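Local coordinates for glutaminase 1 (Escherichia coli, PDB 1U60), which catalyses the hydrolysis of L-glutamine to L-glutamate and ammonium, as a member of the glutaminase family, at residues 255-267 with 276-289. Sequence-based numbering, arbitrary orientation.
Sequences GLPGKSGVGGGIL and IAAFSPPLDEDGNS
Ile266 and Ala278 form the hydrogen-bonded pair of an antiparallel ladder, each taking the other's carbonyl at 2.9 Å, Ile266 N to Ala278 O and Ala278 N to Ile266 O. Beyond the regular ladder Ser280 N still reaches Gly264 O, but from above the carbonyl plane. Gly264, with a positive phi that suits glycine, ends the type I turn Gly261–Gly264 and lies against Pro281, 4.3 Å between their CA atoms. The Phe279 ring, its CG anti to the backbone N (chi1 152°), sets its edge at the turn, CE1 3.3 Å from Gly263 O in the ring plane, and stacks with Phe62. Across the loop, Leu283 brings CD1 to 3.9 Å from Val262 CB and lays CD2 over Gly264 CA. Ser260 OG, between its N and carbonyl carbon (chi1 67°), donates to Asn288 OD1 at 2.7 Å, while Asn288 ND2 is held by Leu243 O. Three waters bridge the two segments: one joins Ser260 OG to Gly287 O, another donates to Gly261 O and Gly265 O and accepts from Ser289 N, a third links Val262 O with Pro281 O. Farther out, Asp284 OD1 accepts from Asp286 N, making an Asx turn that shapes the return loop, and also from Asn288 N on the opposite face of the carboxylate; Ser289 OG donates to Ser280 O on a lone pair as it caps Gly292 N of helix 290-303. The Ile266 and Ala278 side chains meet that helix at Val296; Leu267 and Ala277 face helix 202-213. Val262 is a predicted substrate-binding residue, and Ser260 lies beside Tyr244, another. Direct and water-mediated bonds to main-chain carbonyls thus fix the 261-264 turn, consistent with a firmly held wall of the predicted substrate site.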
# COMPACT_ATOMS: atom_id res chain seq x y z
N GLY A 255 7.18 6.13 2.84
CA GLY A 255 6.95 5.86 1.43
C GLY A 255 7.93 4.88 0.78
O GLY A 255 8.23 4.95 -0.42
N LEU A 256 8.41 3.94 1.57
CA LEU A 256 9.20 2.88 1.03
C LEU A 256 8.66 1.54 1.51
O LEU A 256 8.25 1.40 2.67
CB LEU A 256 10.64 2.99 1.49
CG LEU A 256 11.45 4.22 1.11
CD1 LEU A 256 12.78 4.20 1.87
CD2 LEU A 256 11.69 4.28 -0.37
N PRO A 257 8.67 0.54 0.64
CA PRO A 257 8.25 -0.82 1.06
C PRO A 257 9.12 -1.35 2.16
O PRO A 257 10.33 -1.29 2.05
CB PRO A 257 8.40 -1.68 -0.20
CG PRO A 257 9.09 -0.80 -1.20
CD PRO A 257 9.10 0.59 -0.77
N GLY A 258 8.49 -1.87 3.20
CA GLY A 258 9.23 -2.25 4.40
C GLY A 258 8.71 -3.54 5.01
O GLY A 258 7.68 -4.10 4.61
N LYS A 259 9.45 -4.00 6.01
CA LYS A 259 9.07 -5.18 6.78
C LYS A 259 9.67 -5.12 8.16
O LYS A 259 10.85 -4.79 8.31
CB LYS A 259 9.53 -6.45 6.09
CG LYS A 259 9.09 -7.76 6.73
CD LYS A 259 7.65 -8.12 6.42
CE LYS A 259 7.02 -9.12 7.39
NZ LYS A 259 6.59 -8.56 8.71
N SER A 260 8.90 -5.51 9.15
CA SER A 260 9.38 -5.60 10.51
C SER A 260 9.36 -7.07 10.97
O SER A 260 8.66 -7.95 10.36
CB SER A 260 8.48 -4.84 11.43
OG SER A 260 7.21 -5.48 11.49
N GLY A 261 10.10 -7.33 12.05
CA GLY A 261 10.07 -8.62 12.78
C GLY A 261 10.21 -8.40 14.28
O GLY A 261 10.74 -7.38 14.69
N VAL A 262 9.80 -9.37 15.09
CA VAL A 262 9.84 -9.20 16.57
C VAL A 262 11.24 -9.32 17.21
O VAL A 262 11.42 -9.02 18.39
CB VAL A 262 8.80 -10.12 17.32
CG1 VAL A 262 7.40 -9.77 16.87
CG2 VAL A 262 9.10 -11.58 17.14
N GLY A 263 12.24 -9.72 16.41
CA GLY A 263 13.63 -9.58 16.78
C GLY A 263 14.11 -8.17 16.85
O GLY A 263 15.19 -7.94 17.37
N GLY A 264 13.31 -7.22 16.35
CA GLY A 264 13.68 -5.80 16.36
C GLY A 264 14.21 -5.24 15.06
O GLY A 264 14.63 -4.11 15.00
N GLY A 265 14.18 -6.03 14.00
CA GLY A 265 14.60 -5.61 12.68
C GLY A 265 13.55 -4.84 11.92
O GLY A 265 12.35 -5.11 12.07
N ILE A 266 14.00 -3.85 11.17
CA ILE A 266 13.19 -3.09 10.23
C ILE A 266 13.97 -3.03 8.94
O ILE A 266 15.14 -2.65 8.93
CB ILE A 266 12.92 -1.63 10.74
CG1 ILE A 266 12.13 -1.64 12.07
CG2 ILE A 266 12.17 -0.78 9.70
CD1 ILE A 266 10.73 -2.16 12.02
N LEU A 267 13.30 -3.42 7.86
CA LEU A 267 13.89 -3.33 6.51
C LEU A 267 13.09 -2.37 5.67
O LEU A 267 11.85 -2.37 5.70
CB LEU A 267 13.79 -4.70 5.88
CG LEU A 267 14.13 -4.84 4.38
CD1 LEU A 267 15.61 -4.57 4.16
CD2 LEU A 267 13.70 -6.22 3.91
N ILE A 276 17.93 -0.48 3.19
CA ILE A 276 18.18 0.23 4.43
C ILE A 276 17.59 -0.63 5.52
O ILE A 276 16.44 -1.08 5.48
CB ILE A 276 17.51 1.63 4.49
CG1 ILE A 276 17.81 2.43 3.24
CG2 ILE A 276 17.85 2.40 5.83
CD1 ILE A 276 16.91 3.72 3.07
N ALA A 277 18.37 -0.86 6.55
CA ALA A 277 17.85 -1.66 7.66
C ALA A 277 18.29 -1.08 8.99
O ALA A 277 19.31 -0.39 9.09
CB ALA A 277 18.29 -3.08 7.56
N ALA A 278 17.54 -1.42 10.01
CA ALA A 278 17.96 -1.13 11.40
C ALA A 278 17.48 -2.17 12.34
O ALA A 278 16.64 -2.98 12.00
CB ALA A 278 17.43 0.24 11.80
N PHE A 279 18.01 -2.14 13.57
CA PHE A 279 17.65 -3.05 14.60
C PHE A 279 17.71 -2.37 15.94
O PHE A 279 18.66 -1.63 16.23
CB PHE A 279 18.62 -4.24 14.53
CG PHE A 279 18.85 -4.94 15.83
CD1 PHE A 279 17.87 -5.73 16.39
CD2 PHE A 279 20.11 -4.89 16.43
CE1 PHE A 279 18.10 -6.39 17.56
CE2 PHE A 279 20.37 -5.56 17.60
CZ PHE A 279 19.37 -6.33 18.18
N SER A 280 16.66 -2.63 16.73
CA SER A 280 16.75 -2.50 18.16
C SER A 280 15.63 -3.32 18.83
O SER A 280 14.46 -3.25 18.36
CB SER A 280 16.66 -1.05 18.60
OG SER A 280 17.09 -0.97 19.99
N PRO A 281 15.93 -4.08 19.88
CA PRO A 281 14.92 -4.99 20.44
C PRO A 281 13.59 -4.39 20.93
O PRO A 281 12.61 -5.09 20.77
CB PRO A 281 15.67 -5.67 21.60
CG PRO A 281 17.17 -5.61 21.18
CD PRO A 281 17.26 -4.30 20.51
N PRO A 282 13.54 -3.21 21.55
CA PRO A 282 12.24 -2.72 22.05
C PRO A 282 11.23 -2.43 20.94
O PRO A 282 11.55 -1.66 20.05
CB PRO A 282 12.62 -1.48 22.85
CG PRO A 282 14.05 -1.74 23.27
CD PRO A 282 14.64 -2.33 21.98
N LEU A 283 10.04 -3.03 21.05
CA LEU A 283 8.98 -2.94 20.07
C LEU A 283 7.84 -2.04 20.56
O LEU A 283 7.55 -1.99 21.75
CB LEU A 283 8.40 -4.30 19.76
CG LEU A 283 9.37 -5.42 19.50
CD1 LEU A 283 8.71 -6.78 19.37
CD2 LEU A 283 10.33 -5.12 18.31
N ASP A 284 7.16 -1.40 19.62
CA ASP A 284 5.93 -0.67 19.95
C ASP A 284 4.76 -1.63 20.04
O ASP A 284 4.92 -2.84 19.93
CB ASP A 284 5.70 0.51 19.01
CG ASP A 284 5.43 0.12 17.55
OD1 ASP A 284 5.02 -1.01 17.25
OD2 ASP A 284 5.62 0.93 16.62
N GLU A 285 3.56 -1.11 20.24
CA GLU A 285 2.37 -1.94 20.43
C GLU A 285 1.99 -2.75 19.20
O GLU A 285 1.23 -3.72 19.29
CB GLU A 285 1.19 -1.02 20.79
CG GLU A 285 1.30 -0.38 22.15
CD GLU A 285 -0.07 -0.05 22.70
OE1 GLU A 285 -0.83 0.59 21.92
OE2 GLU A 285 -0.39 -0.45 23.86
N ASP A 286 2.49 -2.34 18.03
CA ASP A 286 2.27 -3.05 16.79
C ASP A 286 3.35 -4.07 16.46
O ASP A 286 3.32 -4.66 15.40
CB ASP A 286 2.08 -2.07 15.64
CG ASP A 286 0.75 -1.40 15.76
OD1 ASP A 286 -0.27 -2.07 15.37
OD2 ASP A 286 0.63 -0.31 16.35
N GLY A 287 4.30 -4.24 17.35
CA GLY A 287 5.34 -5.23 17.16
C GLY A 287 6.54 -4.76 16.36
O GLY A 287 7.39 -5.56 15.93
N ASN A 288 6.60 -3.45 16.15
CA ASN A 288 7.61 -2.82 15.32
C ASN A 288 8.64 -2.08 16.17
O ASN A 288 8.28 -1.27 17.03
CB ASN A 288 6.94 -1.85 14.35
CG ASN A 288 5.88 -2.54 13.47
OD1 ASN A 288 6.04 -3.70 13.07
ND2 ASN A 288 4.76 -1.83 13.21
N SER A 289 9.91 -2.32 15.88
CA SER A 289 11.00 -1.72 16.68
C SER A 289 10.83 -0.20 16.76
O SER A 289 10.74 0.47 15.71
CB SER A 289 12.37 -2.00 16.03
OG SER A 289 13.43 -1.39 16.75
O HOH W 1 7.26 -7.29 13.79
O HOH W 2 10.80 -4.61 14.43
O HOH W 3 12.12 -7.74 20.62